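Side-chain contacts in putative type VI secretion protein (Escherichia coli, PDB 6SK0), which forms the trimeric spike at the tip of the type VI secretion system and probably carries a phospholipase effector towards the target cell: residues Val495-Thr498 / Pro499-Lys503; Glu538-Glu542 / Gly543-Arg547; Ile644-Gly647 / Ser648-Val651; Met577-Ala580 / Ile581-Glu585. One frame throughout, in Å; residues are numbered along the deposited sequence.

Contact 1 of 4, residues Val495-Thr498 / Pro499-Lys503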
ATOM      1  N   VAL A 495      34.322 -31.866  -6.812  1.00 59.24           N
ATOM      2  CA  VAL A 495      33.022 -32.097  -7.423  1.00 59.24           C
ATOM      3  C   VAL A 495      32.504 -33.456  -6.988  1.00 59.24           C
ATOM      4  O   VAL A 495      33.172 -34.476  -7.195  1.00 59.24           O
ATOM      5  CB  VAL A 495      33.085 -32.015  -8.955  1.00 59.24           C
ATOM      6  CG1 VAL A 495      31.688 -31.996  -9.530  1.00 59.24           C
ATOM      7  CG2 VAL A 495      33.852 -30.782  -9.388  1.00 59.24           C
ATOM      8  N   ILE A 496      31.318 -33.469  -6.392  1.00 58.07           N
ATOM      9  CA  ILE A 496      30.530 -34.678  -6.203  1.00 58.07           C
ATOM     10  C   ILE A 496      29.473 -34.674  -7.298  1.00 58.07           C
ATOM     11  O   ILE A 496      28.407 -34.077  -7.144  1.00 58.07           O
ATOM     12  CB  ILE A 496      29.900 -34.732  -4.812  1.00 58.07           C
ATOM     13  CG1 ILE A 496      30.984 -34.704  -3.739  1.00 58.07           C
ATOM     14  CG2 ILE A 496      29.020 -35.958  -4.671  1.00 58.07           C
ATOM     15  CD1 ILE A 496      30.446 -34.842  -2.343  1.00 58.07           C
ATOM     16  N   ARG A 497      29.769 -35.322  -8.418  1.00 59.13           N
ATOM     17  CA  ARG A 497      28.894 -35.321  -9.578  1.00 59.13           C
ATOM     18  C   ARG A 497      28.328 -36.714  -9.793  1.00 59.13           C
ATOM     19  O   ARG A 497      29.072 -37.698  -9.799  1.00 59.13           O
ATOM     20  CB  ARG A 497      29.638 -34.852 -10.829  1.00 59.13           C
ATOM     21  CG  ARG A 497      28.732 -34.335 -11.921  1.00 59.13           C
ATOM     22  CD  ARG A 497      29.412 -34.366 -13.269  1.00 59.13           C
ATOM     23  NE  ARG A 497      29.360 -35.691 -13.878  1.00 59.13           N
ATOM     24  CZ  ARG A 497      28.388 -36.110 -14.684  1.00 59.13           C
ATOM     25  NH1 ARG A 497      27.378 -35.307 -14.984  1.00 59.13           N
ATOM     26  NH2 ARG A 497      28.427 -37.332 -15.190  1.00 59.13           N
ATOM     27  N   THR A 498      27.031 -36.791  -9.958  1.00 58.10           N
ATOM     28  CA  THR A 498      26.370 -38.037 -10.292  1.00 58.10           C
ATOM     29  C   THR A 498      26.225 -38.154 -11.802  1.00 58.10           C
ATOM     30  O   THR A 498      26.381 -37.170 -12.525  1.00 58.10           O
ATOM     31  CB  THR A 498      25.000 -38.102  -9.622  1.00 58.10           C
ATOM     32  OG1 THR A 498      24.073 -37.273 -10.334  1.00 58.10           O
ATOM     33  CG2 THR A 498      25.083 -37.659  -8.182  1.00 58.10           C
ATOM     34  N   PRO A 499      25.958 -39.356 -12.317  1.00 58.70           N
ATOM     35  CA  PRO A 499      25.762 -39.491 -13.769  1.00 58.70           C
ATOM     36  C   PRO A 499      24.623 -38.650 -14.314  1.00 58.70           C
ATOM     37  O   PRO A 499      24.665 -38.251 -15.483  1.00 58.70           O
ATOM     38  CB  PRO A 499      25.491 -40.990 -13.941  1.00 58.70           C
ATOM     39  CG  PRO A 499      26.183 -41.616 -12.800  1.00 58.70           C
ATOM     40  CD  PRO A 499      26.039 -40.669 -11.656  1.00 58.70           C
ATOM     41  N   ALA A 500      23.606 -38.362 -13.506  1.00 57.33           N
ATOM     42  CA  ALA A 500      22.511 -37.503 -13.927  1.00 57.33           C
ATOM     43  C   ALA A 500      22.841 -36.026 -13.808  1.00 57.33           C
ATOM     44  O   ALA A 500      21.953 -35.195 -14.001  1.00 57.33           O
ATOM     45  CB  ALA A 500      21.255 -37.814 -13.116  1.00 57.33           C
ATOM     46  N   ASN A 501      24.090 -35.692 -13.491  1.00 56.41           N
ATOM     47  CA  ASN A 501      24.565 -34.326 -13.317  1.00 56.41           C
ATOM     48  C   ASN A 501      23.949 -33.628 -12.109  1.00 56.41           C
ATOM     49  O   ASN A 501      23.861 -32.402 -12.083  1.00 56.41           O
ATOM     50  CB  ASN A 501      24.346 -33.484 -14.580  1.00 56.41           C
ATOM     51  CG  ASN A 501      25.399 -32.414 -14.753  1.00 56.41           C
ATOM     52  OD1 ASN A 501      26.563 -32.618 -14.422  1.00 56.41           O
ATOM     53  ND2 ASN A 501      24.995 -31.260 -15.266  1.00 56.41           N
ATOM     54  N   ASN A 502      23.512 -34.379 -11.104  1.00 54.97           N
ATOM     55  CA  ASN A 502      23.390 -33.815  -9.769  1.00 54.97           C
ATOM     56  C   ASN A 502      24.790 -33.571  -9.242  1.00 54.97           C
ATOM     57  O   ASN A 502      25.594 -34.502  -9.155  1.00 54.97           O
ATOM     58  CB  ASN A 502      22.639 -34.751  -8.831  1.00 54.97           C
ATOM     59  CG  ASN A 502      21.210 -34.946  -9.227  1.00 54.97           C
ATOM     60  OD1 ASN A 502      20.669 -36.030  -9.086  1.00 54.97           O
ATOM     61  ND2 ASN A 502      20.585 -33.897  -9.727  1.00 54.97           N
ATOM     62  N   LYS A 503      25.101 -32.331  -8.914  1.00 53.50           N
ATOM     63  CA  LYS A 503      26.458 -32.021  -8.509  1.00 53.50           C
ATOM     64  C   LYS A 503      26.453 -31.185  -7.244  1.00 53.50           C
ATOM     65  O   LYS A 503      25.562 -30.368  -7.012  1.00 53.50           O
ATOM     66  CB  LYS A 503      27.227 -31.299  -9.618  1.00 53.50           C
ATOM     67  CG  LYS A 503      26.565 -30.046 -10.110  1.00 53.50           C
ATOM     68  CD  LYS A 503      27.439 -29.327 -11.113  1.00 53.50           C
ATOM     69  CE  LYS A 503      27.807 -30.233 -12.267  1.00 53.50           C
ATOM     70  NZ  LYS A 503      28.693 -29.533 -13.231  1.00 53.50           N
TER

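Contact 2 of 4, residues Glu538-Glu542 / Gly543-Arg547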
ATOM      1  N   GLU A 538      33.015 -17.481 -15.983  1.00 57.43           N
ATOM      2  CA  GLU A 538      32.972 -16.046 -15.775  1.00 57.43           C
ATOM      3  C   GLU A 538      31.975 -15.727 -14.671  1.00 57.43           C
ATOM      4  O   GLU A 538      30.920 -16.359 -14.572  1.00 57.43           O
ATOM      5  CB  GLU A 538      32.590 -15.320 -17.062  1.00 57.43           C
ATOM      6  CG  GLU A 538      33.655 -15.384 -18.137  1.00 57.43           C
ATOM      7  CD  GLU A 538      35.056 -15.187 -17.588  1.00 57.43           C
ATOM      8  OE1 GLU A 538      35.401 -14.039 -17.237  1.00 57.43           O
ATOM      9  OE2 GLU A 538      35.813 -16.177 -17.508  1.00 57.43           O
ATOM     10  N   LEU A 539      32.317 -14.749 -13.843  1.00 51.76           N
ATOM     11  CA  LEU A 539      31.469 -14.378 -12.724  1.00 51.76           C
ATOM     12  C   LEU A 539      30.095 -13.951 -13.216  1.00 51.76           C
ATOM     13  O   LEU A 539      29.971 -13.025 -14.018  1.00 51.76           O
ATOM     14  CB  LEU A 539      32.121 -13.254 -11.925  1.00 51.76           C
ATOM     15  CG  LEU A 539      31.288 -12.706 -10.767  1.00 51.76           C
ATOM     16  CD1 LEU A 539      31.152 -13.737  -9.661  1.00 51.76           C
ATOM     17  CD2 LEU A 539      31.891 -11.426 -10.236  1.00 51.76           C
ATOM     18  N   ARG A 540      29.065 -14.646 -12.754  1.00 49.05           N
ATOM     19  CA  ARG A 540      27.699 -14.262 -13.056  1.00 49.05           C
ATOM     20  C   ARG A 540      26.966 -13.702 -11.850  1.00 49.05           C
ATOM     21  O   ARG A 540      25.794 -13.340 -11.972  1.00 49.05           O
ATOM     22  CB  ARG A 540      26.921 -15.449 -13.639  1.00 49.05           C
ATOM     23  CG  ARG A 540      26.913 -16.691 -12.797  1.00 49.05           C
ATOM     24  CD  ARG A 540      26.070 -17.768 -13.442  1.00 49.05           C
ATOM     25  NE  ARG A 540      24.689 -17.344 -13.631  1.00 49.05           N
ATOM     26  CZ  ARG A 540      23.728 -17.504 -12.730  1.00 49.05           C
ATOM     27  NH1 ARG A 540      23.991 -18.087 -11.573  1.00 49.05           N
ATOM     28  NH2 ARG A 540      22.502 -17.081 -12.988  1.00 49.05           N
ATOM     29  N   GLY A 541      27.622 -13.600 -10.704  1.00 47.97           N
ATOM     30  CA  GLY A 541      26.990 -13.054  -9.527  1.00 47.97           C
ATOM     31  C   GLY A 541      27.714 -13.406  -8.251  1.00 47.97           C
ATOM     32  O   GLY A 541      28.374 -14.440  -8.167  1.00 47.97           O
ATOM     33  N   GLU A 542      27.603 -12.548  -7.251  1.00 46.92           N
ATOM     34  CA  GLU A 542      28.220 -12.778  -5.959  1.00 46.92           C
ATOM     35  C   GLU A 542      27.143 -12.893  -4.898  1.00 46.92           C
ATOM     36  O   GLU A 542      26.221 -12.077  -4.840  1.00 46.92           O
ATOM     37  CB  GLU A 542      29.189 -11.660  -5.593  1.00 46.92           C
ATOM     38  CG  GLU A 542      30.260 -11.410  -6.629  1.00 46.92           C
ATOM     39  CD  GLU A 542      30.965 -10.091  -6.414  1.00 46.92           C
ATOM     40  OE1 GLU A 542      31.859 -10.028  -5.545  1.00 46.92           O
ATOM     41  OE2 GLU A 542      30.618  -9.111  -7.107  1.00 46.92           O
ATOM     42  N   GLY A 543      27.277 -13.909  -4.048  1.00 44.72           N
ATOM     43  CA  GLY A 543      26.371 -14.122  -2.944  1.00 44.72           C
ATOM     44  C   GLY A 543      25.687 -15.469  -3.056  1.00 44.72           C
ATOM     45  O   GLY A 543      26.302 -16.463  -3.459  1.00 44.72           O
ATOM     46  N   ALA A 544      24.412 -15.494  -2.700  1.00 42.18           N
ATOM     47  CA  ALA A 544      23.633 -16.718  -2.652  1.00 42.18           C
ATOM     48  C   ALA A 544      22.519 -16.623  -3.677  1.00 42.18           C
ATOM     49  O   ALA A 544      21.743 -15.663  -3.675  1.00 42.18           O
ATOM     50  CB  ALA A 544      23.072 -16.955  -1.254  1.00 42.18           C
ATOM     51  N   GLU A 545      22.448 -17.608  -4.555  1.00 42.88           N
ATOM     52  CA  GLU A 545      21.397 -17.683  -5.555  1.00 42.88           C
ATOM     53  C   GLU A 545      20.657 -19.001  -5.398  1.00 42.88           C
ATOM     54  O   GLU A 545      21.263 -20.073  -5.470  1.00 42.88           O
ATOM     55  CB  GLU A 545      21.954 -17.546  -6.968  1.00 42.88           C
ATOM     56  CG  GLU A 545      20.873 -17.541  -8.025  1.00 42.88           C
ATOM     57  CD  GLU A 545      21.407 -17.800  -9.417  1.00 42.88           C
ATOM     58  OE1 GLU A 545      22.291 -18.662  -9.571  1.00 42.88           O
ATOM     59  OE2 GLU A 545      20.941 -17.141 -10.362  1.00 42.88           O
ATOM     60  N   LEU A 546      19.364 -18.912  -5.170  1.00 41.00           N
ATOM     61  CA  LEU A 546      18.463 -20.046  -5.249  1.00 41.00           C
ATOM     62  C   LEU A 546      17.614 -19.846  -6.493  1.00 41.00           C
ATOM     63  O   LEU A 546      16.839 -18.889  -6.573  1.00 41.00           O
ATOM     64  CB  LEU A 546      17.606 -20.153  -3.996  1.00 41.00           C
ATOM     65  CG  LEU A 546      16.757 -21.412  -3.910  1.00 41.00           C
ATOM     66  CD1 LEU A 546      17.642 -22.649  -3.909  1.00 41.00           C
ATOM     67  CD2 LEU A 546      15.886 -21.356  -2.679  1.00 41.00           C
ATOM     68  N   ARG A 547      17.778 -20.723  -7.468  1.00 42.98           N
ATOM     69  CA  ARG A 547      17.175 -20.504  -8.769  1.00 42.98           C
ATOM     70  C   ARG A 547      16.625 -21.802  -9.330  1.00 42.98           C
ATOM     71  O   ARG A 547      17.136 -22.888  -9.057  1.00 42.98           O
ATOM     72  CB  ARG A 547      18.177 -19.896  -9.739  1.00 42.98           C
ATOM     73  CG  ARG A 547      19.421 -20.714  -9.905  1.00 42.98           C
ATOM     74  CD  ARG A 547      19.783 -20.836 -11.347  1.00 42.98           C
ATOM     75  NE  ARG A 547      18.817 -21.621 -12.098  1.00 42.98           N
ATOM     76  CZ  ARG A 547      17.998 -21.121 -13.015  1.00 42.98           C
ATOM     77  NH1 ARG A 547      17.158 -21.915 -13.654  1.00 42.98           N
ATOM     78  NH2 ARG A 547      18.021 -19.829 -13.294  1.00 42.98           N
TER

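Contact 3 of 4, residues Ile644-Gly647 / Ser648-Val651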
ATOM      1  N   ILE A 644      -2.186  -6.265  -1.545  1.00 36.64           N
ATOM      2  CA  ILE A 644      -1.784  -6.212  -0.156  1.00 36.64           C
ATOM      3  C   ILE A 644      -3.066  -6.333   0.644  1.00 36.64           C
ATOM      4  O   ILE A 644      -3.933  -5.456   0.574  1.00 36.64           O
ATOM      5  CB  ILE A 644      -1.029  -4.921   0.172  1.00 36.64           C
ATOM      6  CG1 ILE A 644       0.331  -4.922  -0.523  1.00 36.64           C
ATOM      7  CG2 ILE A 644      -0.858  -4.759   1.655  1.00 36.64           C
ATOM      8  CD1 ILE A 644       0.339  -4.196  -1.803  1.00 36.64           C
ATOM      9  N   ALA A 645      -3.213  -7.425   1.379  1.00 36.73           N
ATOM     10  CA  ALA A 645      -4.487  -7.715   2.008  1.00 36.73           C
ATOM     11  C   ALA A 645      -4.296  -8.293   3.397  1.00 36.73           C
ATOM     12  O   ALA A 645      -3.541  -9.250   3.582  1.00 36.73           O
ATOM     13  CB  ALA A 645      -5.315  -8.673   1.150  1.00 36.73           C
ATOM     14  N   SER A 646      -4.986  -7.706   4.361  1.00 38.34           N
ATOM     15  CA  SER A 646      -5.172  -8.291   5.676  1.00 38.34           C
ATOM     16  C   SER A 646      -6.597  -8.811   5.753  1.00 38.34           C
ATOM     17  O   SER A 646      -7.550  -8.042   5.599  1.00 38.34           O
ATOM     18  CB  SER A 646      -4.901  -7.282   6.787  1.00 38.34           C
ATOM     19  OG  SER A 646      -5.114  -7.882   8.045  1.00 38.34           O
ATOM     20  N   GLY A 647      -6.740 -10.113   5.988  1.00 40.39           N
ATOM     21  CA  GLY A 647      -8.062 -10.708   5.990  1.00 40.39           C
ATOM     22  C   GLY A 647      -8.922 -10.263   7.155  1.00 40.39           C
ATOM     23  O   GLY A 647     -10.116 -10.013   6.992  1.00 40.39           O
ATOM     24  N   SER A 648      -8.335 -10.158   8.339  1.00 41.57           N
ATOM     25  CA  SER A 648      -9.088  -9.857   9.542  1.00 41.57           C
ATOM     26  C   SER A 648      -8.636  -8.595  10.245  1.00 41.57           C
ATOM     27  O   SER A 648      -9.333  -8.128  11.146  1.00 41.57           O
ATOM     28  CB  SER A 648      -9.000 -11.022  10.536  1.00 41.57           C
ATOM     29  OG  SER A 648      -9.499 -12.209   9.966  1.00 41.57           O
ATOM     30  N   GLU A 649      -7.503  -8.034   9.866  1.00 41.04           N
ATOM     31  CA  GLU A 649      -6.927  -6.929  10.606  1.00 41.04           C
ATOM     32  C   GLU A 649      -6.672  -5.775   9.660  1.00 41.04           C
ATOM     33  O   GLU A 649      -7.235  -5.724   8.568  1.00 41.04           O
ATOM     34  CB  GLU A 649      -5.645  -7.360  11.313  1.00 41.04           C
ATOM     35  CG  GLU A 649      -5.872  -8.496  12.271  1.00 41.04           C
ATOM     36  CD  GLU A 649      -4.886  -8.521  13.413  1.00 41.04           C
ATOM     37  OE1 GLU A 649      -3.742  -8.062  13.236  1.00 41.04           O
ATOM     38  OE2 GLU A 649      -5.260  -8.997  14.499  1.00 41.04           O
ATOM     39  N   SER A 650      -5.862  -4.829  10.083  1.00 39.90           N
ATOM     40  CA  SER A 650      -5.685  -3.612   9.326  1.00 39.90           C
ATOM     41  C   SER A 650      -4.439  -3.663   8.455  1.00 39.90           C
ATOM     42  O   SER A 650      -3.483  -4.385   8.735  1.00 39.90           O
ATOM     43  CB  SER A 650      -5.621  -2.410  10.262  1.00 39.90           C
ATOM     44  OG  SER A 650      -6.906  -2.114  10.757  1.00 39.90           O
ATOM     45  N   VAL A 651      -4.476  -2.896   7.383  1.00 36.40           N
ATOM     46  CA  VAL A 651      -3.301  -2.595   6.587  1.00 36.40           C
ATOM     47  C   VAL A 651      -2.837  -1.208   6.991  1.00 36.40           C
ATOM     48  O   VAL A 651      -3.585  -0.232   6.870  1.00 36.40           O
ATOM     49  CB  VAL A 651      -3.602  -2.678   5.084  1.00 36.40           C
ATOM     50  CG1 VAL A 651      -2.421  -2.197   4.279  1.00 36.40           C
ATOM     51  CG2 VAL A 651      -3.985  -4.099   4.702  1.00 36.40           C
TER

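Contact 4 of 4, residues Met577-Ala580 / Ile581-Glu585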
ATOM      1  N   MET A 577      17.702  -8.419  14.173  1.00 45.66           N
ATOM      2  CA  MET A 577      16.892  -7.541  13.339  1.00 45.66           C
ATOM      3  C   MET A 577      16.779  -6.157  13.959  1.00 45.66           C
ATOM      4  O   MET A 577      15.707  -5.547  13.963  1.00 45.66           O
ATOM      5  CB  MET A 577      15.508  -8.143  13.104  1.00 45.66           C
ATOM      6  CG  MET A 577      14.806  -8.572  14.377  1.00 45.66           C
ATOM      7  SD  MET A 577      13.058  -8.901  14.138  1.00 45.66           S
ATOM      8  CE  MET A 577      13.120 -10.484  13.314  1.00 45.66           C
ATOM      9  N   ASP A 578      17.893  -5.639  14.475  1.00 47.03           N
ATOM     10  CA  ASP A 578      17.858  -4.381  15.213  1.00 47.03           C
ATOM     11  C   ASP A 578      17.374  -3.225  14.348  1.00 47.03           C
ATOM     12  O   ASP A 578      16.544  -2.425  14.787  1.00 47.03           O
ATOM     13  CB  ASP A 578      19.238  -4.084  15.793  1.00 47.03           C
ATOM     14  CG  ASP A 578      19.545  -4.922  17.008  1.00 47.03           C
ATOM     15  OD1 ASP A 578      19.166  -6.113  17.035  1.00 47.03           O
ATOM     16  OD2 ASP A 578      20.195  -4.403  17.935  1.00 47.03           O
ATOM     17  N   GLU A 579      17.863  -3.124  13.116  1.00 45.58           N
ATOM     18  CA  GLU A 579      17.423  -2.035  12.254  1.00 45.58           C
ATOM     19  C   GLU A 579      15.972  -2.221  11.828  1.00 45.58           C
ATOM     20  O   GLU A 579      15.200  -1.256  11.788  1.00 45.58           O
ATOM     21  CB  GLU A 579      18.341  -1.919  11.042  1.00 45.58           C
ATOM     22  CG  GLU A 579      18.066  -0.705  10.168  1.00 45.58           C
ATOM     23  CD  GLU A 579      17.749   0.560  10.958  1.00 45.58           C
ATOM     24  OE1 GLU A 579      18.531   0.922  11.861  1.00 45.58           O
ATOM     25  OE2 GLU A 579      16.721   1.198  10.667  1.00 45.58           O
ATOM     26  N   ALA A 580      15.576  -3.456  11.526  1.00 43.39           N
ATOM     27  CA  ALA A 580      14.179  -3.721  11.212  1.00 43.39           C
ATOM     28  C   ALA A 580      13.281  -3.410  12.404  1.00 43.39           C
ATOM     29  O   ALA A 580      12.176  -2.885  12.237  1.00 43.39           O
ATOM     30  CB  ALA A 580      14.007  -5.171  10.768  1.00 43.39           C
ATOM     31  N   ILE A 581      13.747  -3.715  13.613  1.00 44.06           N
ATOM     32  CA  ILE A 581      12.962  -3.419  14.802  1.00 44.06           C
ATOM     33  C   ILE A 581      12.852  -1.915  15.005  1.00 44.06           C
ATOM     34  O   ILE A 581      11.796  -1.406  15.387  1.00 44.06           O
ATOM     35  CB  ILE A 581      13.563  -4.120  16.031  1.00 44.06           C
ATOM     36  CG1 ILE A 581      13.210  -5.605  16.018  1.00 44.06           C
ATOM     37  CG2 ILE A 581      13.066  -3.481  17.313  1.00 44.06           C
ATOM     38  CD1 ILE A 581      13.945  -6.400  17.052  1.00 44.06           C
ATOM     39  N   ARG A 582      13.937  -1.184  14.760  1.00 45.41           N
ATOM     40  CA  ARG A 582      13.868   0.269  14.817  1.00 45.41           C
ATOM     41  C   ARG A 582      12.837   0.801  13.835  1.00 45.41           C
ATOM     42  O   ARG A 582      12.068   1.705  14.166  1.00 45.41           O
ATOM     43  CB  ARG A 582      15.237   0.877  14.539  1.00 45.41           C
ATOM     44  CG  ARG A 582      16.129   0.960  15.752  1.00 45.41           C
ATOM     45  CD  ARG A 582      17.396   1.740  15.463  1.00 45.41           C
ATOM     46  NE  ARG A 582      18.301   1.007  14.585  1.00 45.41           N
ATOM     47  CZ  ARG A 582      19.112   0.037  14.990  1.00 45.41           C
ATOM     48  NH1 ARG A 582      19.134  -0.326  16.264  1.00 45.41           N
ATOM     49  NH2 ARG A 582      19.898  -0.576  14.118  1.00 45.41           N
ATOM     50  N   GLN A 583      12.796   0.235  12.628  1.00 42.59           N
ATOM     51  CA  GLN A 583      11.790   0.652  11.658  1.00 42.59           C
ATOM     52  C   GLN A 583      10.381   0.354  12.152  1.00 42.59           C
ATOM     53  O   GLN A 583       9.486   1.196  12.035  1.00 42.59           O
ATOM     54  CB  GLN A 583      12.038  -0.024  10.311  1.00 42.59           C
ATOM     55  CG  GLN A 583      13.273   0.463   9.591  1.00 42.59           C
ATOM     56  CD  GLN A 583      13.371   1.970   9.570  1.00 42.59           C
ATOM     57  OE1 GLN A 583      14.355   2.550  10.014  1.00 42.59           O
ATOM     58  NE2 GLN A 583      12.348   2.610   9.055  1.00 42.59           N
ATOM     59  N   LEU A 584      10.166  -0.840  12.704  1.00 42.12           N
ATOM     60  CA  LEU A 584       8.845  -1.190  13.214  1.00 42.12           C
ATOM     61  C   LEU A 584       8.416  -0.247  14.330  1.00 42.12           C
ATOM     62  O   LEU A 584       7.275   0.225  14.352  1.00 42.12           O
ATOM     63  CB  LEU A 584       8.830  -2.636  13.705  1.00 42.12           C
ATOM     64  CG  LEU A 584       9.007  -3.736  12.662  1.00 42.12           C
ATOM     65  CD1 LEU A 584       9.313  -5.047  13.343  1.00 42.12           C
ATOM     66  CD2 LEU A 584       7.784  -3.857  11.768  1.00 42.12           C
ATOM     67  N   GLU A 585       9.326   0.048  15.256  1.00 44.04           N
ATOM     68  CA  GLU A 585       8.998   0.937  16.363  1.00 44.04           C
ATOM     69  C   GLU A 585       8.740   2.352  15.879  1.00 44.04           C
ATOM     70  O   GLU A 585       7.834   3.023  16.373  1.00 44.04           O
ATOM     71  CB  GLU A 585      10.120   0.930  17.393  1.00 44.04           C
ATOM     72  CG  GLU A 585      10.283  -0.391  18.089  1.00 44.04           C
ATOM     73  CD  GLU A 585      11.631  -0.527  18.745  1.00 44.04           C
ATOM     74  OE1 GLU A 585      11.697  -1.110  19.845  1.00 44.04           O
ATOM     75  OE2 GLU A 585      12.628  -0.048  18.162  1.00 44.04           O
TER

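Contact 1 of 4, residues Val495-Thr498 / Pro499-Lys503
Arg497 and Lys503 face each other as a non-hydrogen-bonded antiparallel pair at the end of a tight beta hairpin, whose loop is a type I turn from Thr498 to Asn501 followed by a G1-type beta bulge. Two backbone bonds close it. Thr498 N gives its hydrogen to Asn502 O at 2.8 Å, and Asn501 N gives its own to Thr498 O at 2.9 Å. Pro499 suits the second place of such a turn, since its ring already holds phi near -60° and the place needs no N-H; Asn501 suits the fourth, because asparagine readily adopts the left-handed backbone (phi 67°) required there.

Side chains take up further donors and acceptors. Thr498 OG1 accepts a weak bond from Asn502 N at 3.0 Å, and it also has a weak bond to Asp508 of the second subunit, whose OD1 takes a further weak bond from Ala500 N. Asn501 divides its amide between two partners: ND2 binds Glu520, while OD1 receives Arg497. Arg497 reaches forward to the far end of the turn, its chain straight to CD and then bent at chi3 (82°). Arg497 NH1 meets Asn501 OD1 at 2.9 Å, with the oxygen almost exactly in the guanidinium plane, and Arg497 NH2 stops 3.7 Å from Pro499 CA.

Contact 2 of 4, residues Glu538-Glu542 / Gly543-Arg547
Glu545 OE1 is gripped by two donors, Arg540 NH1 at 2.7 Å and Asn528 ND2 of the adjoining strand. The same arginine uses NH2 to hold Glu545 OE2 at 3.1 Å, making an end-on, two-pronged salt bridge with one nitrogen for each oxygen. Both oxygens lie near the guanidinium plane and are met on their syn side, although the two flat groups are twisted 34° apart. The pair of hydrogen bonds restricts the rotation of both ends. Glu545 reaches across on an extended chain, whereas Arg540 starts with CG wedged between its backbone N and carbonyl carbon (chi1 55°) and bends again at chi3. Because both residues are buried, pairing their charges probably lowers the cost of burying them, and the long side chains suit residues on either side of a corner. Arg540 NE has its own acceptor, Gly572 O of the second subunit.

The corner itself falls at Glu542 and Gly543. Gly543 has backbone angles that would press a side chain against Glu542 O, so glycine fits naturally, and Glu542 turns outward to Tyr521 of the third subunit. Before the corner, Arg540 and Gly541 form a classic beta bulge opposite Asn532; after it, residues 543-547 run antiparallel to strand 525-529 and join a parallel ladder with the third subunit.

Contact 3 of 4, residues Ile644-Gly647 / Ser648-Val651
The carboxylate of Glu649, a flat group, is carried away from Ser646, so that Glu649 touches the serine through its CB, 3.4 Å from Ser646 OG. Its OE2 is held in salt bridges by Arg613 and by Arg640 of the second subunit, which suits a buried acid and probably favours its charged form. Ser646 OG is also shared: it accepts a weak bond from Glu649 N at 3.0 Å, bent to 134° at the hydrogen, and its stronger partner is Arg640 O of the second subunit. With OG turned opposite its own backbone N (chi1 179°), the hydroxyl projects into the mouth of the turn, where a short polar side chain can reach the backbone.

Beyond this polar end the two arms, 155° apart in direction, meet through apolar branches. Ile644 CG2 approaches Val651 CG1 to 4.0 Å, the side chains crossing at about a right angle, and Val651 CG2 rests 3.9 Å from Ser646 CB. Branched Ile644 and Val651 present methyl groups to each other in this buried spot. The chain bends at Gly647 and Ser648. The turn joins successive strands, 642-646 and 651-655, of the spike's intertwined trimeric beta structure: Glu649 and Ser650 lean on helix 608-618, and Ile644, Ala645, Ser646 and Val651 pair in parallel ladders with both other subunits.

Contact 4 of 4, residues Met577-Ala580 / Ile581-Glu585
Arg582 takes hold of Glu579 side-on, one helical turn back, with NE 2.7 Å and NH2 3.0 Å from the single oxygen Glu579 OE1. Both donors come from the same face of the carboxylate, out of its plane, while the oxygen lies close to the guanidinium plane; the two groups are inclined by 52°. Glu579 arrives here because its chain bends at chi2 (40°). The arginine lies back along the helix, so that Asp578 O sits 3.5 Å above the centre of its guanidinium plane; Asp578 OD2 lies 4.5 Å from Arg582 NH1, beyond a salt bridge.

On another side of the helix Met577 CG packs against Ile581 CD1 at 3.6 Å, the side chains crossing nearly perpendicularly. A flexible methionine and a branched isoleucine suit this apolar patch, which continues from Met577 to Leu621 and Leu627. Farther out, His629 of strand 626-629 touches Glu579, Ala580 and Gln583, and Leu584 packs on Val637 of the third subunit.

The backbone sets these spacings: Ile581 N bonds to Met577 O at 2.7 Å, and the next three amides follow the same i to i-4 pattern. With Met577 at the N-cap position and acids at the next two, a common composition for a helix start, these are the first turns of an alpha-helix, stapled by an i, i+3 salt bridge.

How the contacts relate
From the N terminus, contact 1 closes the hairpin between strands 493-497 and 503-507 at the edge, within this chain, of the antiparallel sheet. Contact 2, about 19 Å away between centres, lies across a corner of strand 539-548 in that same sheet. The chain then enters helix 578-600, where contact 4 marks the first turns, its centre about 28 Å from that of contact 2. Contact 3 comes last, at the turn between strands 642-646 and 651-655, with its centre about 21 Å from that of contact 4. All four follow in series, none nested or crossed, and none touches another. Each has residues near the second subunit, contact 4 through Gln583 and Leu584.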